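Local coordinates for protein kcn28 (Kitasatospora, PDB 6J31) that has the two-domain GT-B fold and carries a C-terminal domain of the erythromycin biosynthesis protein CIII-like family, at residues D73-M78 against L148-G154. Numbering follows the deposited sequence.
Sequences DQIAQM and LKQDPRG
Ile75 packs against both Leu148 and Arg153 and divides this contact into a buried apolar side and a charged side nearer solvent, where Arg153 is exposed. Inside, Ile75 and Leu148 run antiparallel alongside one another, with Ile75 CG1 4.0 Å from Leu148 CD2. Met78 reaches Leu148 tip to tip, its chain bent at the last torsion (chi3 -103°), which brings Met78 CE to 3.6 Å from Leu148 CD1. Ile75 CG2 lies 3.8 Å from Arg153 CB and 4.1 Å from Gly154 N, where the two backbones come nearest. Outward, the apolar packing gives way to a salt bridge. The Arg153 chain bends at chi3 (69°) and carries its guanidinium across Ile75, whose CB lies over one face, nearer its margin than its middle. Asp73 comes from the opposite direction and meets the guanidinium edge, the two planes turned 46° apart. The bridge from Arg153 NH1 to Asp73 OD2 is modelled at 2.5 Å, too short to be taken literally; Arg153 NH2 adds a weak hydrogen bond to Asp73 OD2, 3.1 Å. The same carboxylate weakly N-caps its own helix, OD1 accepting from Ile75 N. Asp151 N-caps helix 152-167, its OD1 met from above the carboxylate plane by Arg153 N at 3.0 Å. The side chain of Met78 is about 7 Å from the bound (2E,2'E)-3,3'-(1,2-phenylene)di(prop-2-enoic acid). Two N-capped helix starts thus meet in the helical part of the N-terminal Rossmann-like domain of a GT-B fold.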
loop_
_atom_site.group_PDB
_atom_site.type_symbol
_atom_site.label_atom_id
_atom_site.label_comp_id
_atom_site.label_asym_id
_atom_site.label_seq_id
_atom_site.Cartn_x
_atom_site.Cartn_y
_atom_site.Cartn_z
ATOM N N ASP A 73 2.614 -10.746 18.637
ATOM C CA ASP A 73 3.581 -11.802 18.370
ATOM C C ASP A 73 3.466 -12.205 16.906
ATOM O O ASP A 73 2.398 -12.091 16.299
ATOM C CB ASP A 73 3.342 -13.013 19.294
ATOM C CG ASP A 73 4.392 -14.106 19.135
ATOM O OD1 ASP A 73 5.203 -14.051 18.185
ATOM O OD2 ASP A 73 4.397 -15.034 19.971
ATOM N N GLN A 74 4.583 -12.667 16.339
ATOM C CA GLN A 74 4.607 -13.002 14.918
ATOM C C GLN A 74 3.704 -14.193 14.614
ATOM O O GLN A 74 2.933 -14.167 13.648
ATOM C CB GLN A 74 6.040 -13.289 14.472
ATOM C CG GLN A 74 6.137 -13.961 13.112
ATOM C CD GLN A 74 7.565 -14.076 12.613
ATOM O OE1 GLN A 74 8.437 -14.599 13.307
ATOM N NE2 GLN A 74 7.806 -13.601 11.395
ATOM N N ILE A 75 3.806 -15.264 15.399
ATOM C CA ILE A 75 2.919 -16.402 15.177
ATOM C C ILE A 75 1.476 -16.007 15.465
ATOM O O ILE A 75 0.547 -16.428 14.763
ATOM C CB ILE A 75 3.361 -17.621 16.011
ATOM C CG1 ILE A 75 4.785 -18.063 15.642
ATOM C CG2 ILE A 75 2.384 -18.780 15.834
ATOM C CD1 ILE A 75 5.894 -17.327 16.379
ATOM N N ALA A 76 1.265 -15.173 16.488
ATOM C CA ALA A 76 -0.079 -14.697 16.802
ATOM C C ALA A 76 -0.655 -13.851 15.673
ATOM O O ALA A 76 -1.856 -13.916 15.389
ATOM C CB ALA A 76 -0.065 -13.904 18.109
ATOM N N GLN A 77 0.184 -13.036 15.029
ATOM C CA GLN A 77 -0.279 -12.238 13.897
ATOM C C GLN A 77 -0.718 -13.129 12.737
ATOM O O GLN A 77 -1.714 -12.836 12.065
ATOM C CB GLN A 77 0.816 -11.245 13.489
ATOM C CG GLN A 77 1.817 -11.716 12.438
ATOM C CD GLN A 77 2.039 -10.702 11.339
ATOM O OE1 GLN A 77 2.056 -9.494 11.603
ATOM N NE2 GLN A 77 2.234 -11.182 10.099
ATOM N N MET A 78 0.003 -14.228 12.494
ATOM C CA MET A 78 -0.427 -15.184 11.476
ATOM C C MET A 78 -1.739 -15.853 11.860
ATOM O O MET A 78 -2.556 -16.175 10.989
ATOM C CB MET A 78 0.655 -16.232 11.231
ATOM C CG MET A 78 1.967 -15.657 10.756
ATOM S SD MET A 78 3.173 -16.946 10.429
ATOM C CE MET A 78 4.179 -16.802 11.891
ATOM N N LEU A 148 10.086 -21.489 11.868
ATOM C CA LEU A 148 8.751 -21.286 12.418
ATOM C C LEU A 148 8.050 -22.619 12.657
ATOM O O LEU A 148 7.340 -22.788 13.655
ATOM C CB LEU A 148 7.935 -20.424 11.455
ATOM C CG LEU A 148 8.023 -18.901 11.532
ATOM C CD1 LEU A 148 7.114 -18.273 10.488
ATOM C CD2 LEU A 148 7.635 -18.425 12.921
ATOM N N LYS A 149 8.229 -23.574 11.742
ATOM C CA LYS A 149 7.600 -24.882 11.873
ATOM C C LYS A 149 8.195 -25.711 13.004
ATOM O O LYS A 149 7.567 -26.685 13.433
ATOM C CB LYS A 149 7.687 -25.631 10.544
ATOM C CG LYS A 149 6.956 -24.915 9.414
ATOM C CD LYS A 149 6.348 -25.883 8.410
ATOM C CE LYS A 149 5.633 -25.130 7.300
ATOM N NZ LYS A 149 6.463 -25.002 6.071
ATOM N N GLN A 150 9.400 -25.374 13.474
ATOM C CA GLN A 150 9.943 -26.051 14.649
ATOM C C GLN A 150 9.208 -25.649 15.918
ATOM O O GLN A 150 9.072 -26.464 16.838
ATOM C CB GLN A 150 11.439 -25.771 14.789
ATOM C CG GLN A 150 12.256 -26.217 13.593
ATOM C CD GLN A 150 11.879 -27.616 13.140
ATOM O OE1 GLN A 150 12.008 -28.585 13.892
ATOM N NE2 GLN A 150 11.403 -27.730 11.905
ATOM N N ASP A 151 8.749 -24.408 15.995
ATOM C CA ASP A 151 7.947 -23.982 17.134
ATOM C C ASP A 151 6.614 -24.722 17.107
ATOM O O ASP A 151 5.966 -24.779 16.054
ATOM C CB ASP A 151 7.728 -22.468 17.081
ATOM C CG ASP A 151 7.219 -21.889 18.397
ATOM O OD1 ASP A 151 6.379 -22.526 19.065
ATOM O OD2 ASP A 151 7.667 -20.781 18.763
ATOM N N PRO A 152 6.175 -25.304 18.225
ATOM C CA PRO A 152 4.856 -25.955 18.238
ATOM C C PRO A 152 3.729 -25.019 17.844
ATOM O O PRO A 152 2.769 -25.455 17.198
ATOM C CB PRO A 152 4.722 -26.438 19.687
ATOM C CG PRO A 152 6.136 -26.644 20.129
ATOM C CD PRO A 152 6.922 -25.546 19.473
ATOM N N ARG A 153 3.823 -23.739 18.209
ATOM C CA ARG A 153 2.823 -22.773 17.775
ATOM C C ARG A 153 2.841 -22.605 16.261
ATOM O O ARG A 153 1.784 -22.533 15.622
ATOM C CB ARG A 153 3.072 -21.426 18.452
ATOM C CG ARG A 153 3.037 -21.454 19.963
ATOM C CD ARG A 153 3.522 -20.127 20.506
ATOM N NE ARG A 153 2.562 -19.063 20.230
ATOM C CZ ARG A 153 2.898 -17.823 19.891
ATOM N NH1 ARG A 153 4.178 -17.489 19.787
ATOM N NH2 ARG A 153 1.958 -16.916 19.660
ATOM N N GLY A 154 4.036 -22.517 15.671
ATOM C CA GLY A 154 4.128 -22.404 14.224
ATOM C C GLY A 154 3.644 -23.651 13.506
ATOM O O GLY A 154 2.887 -23.568 12.533
#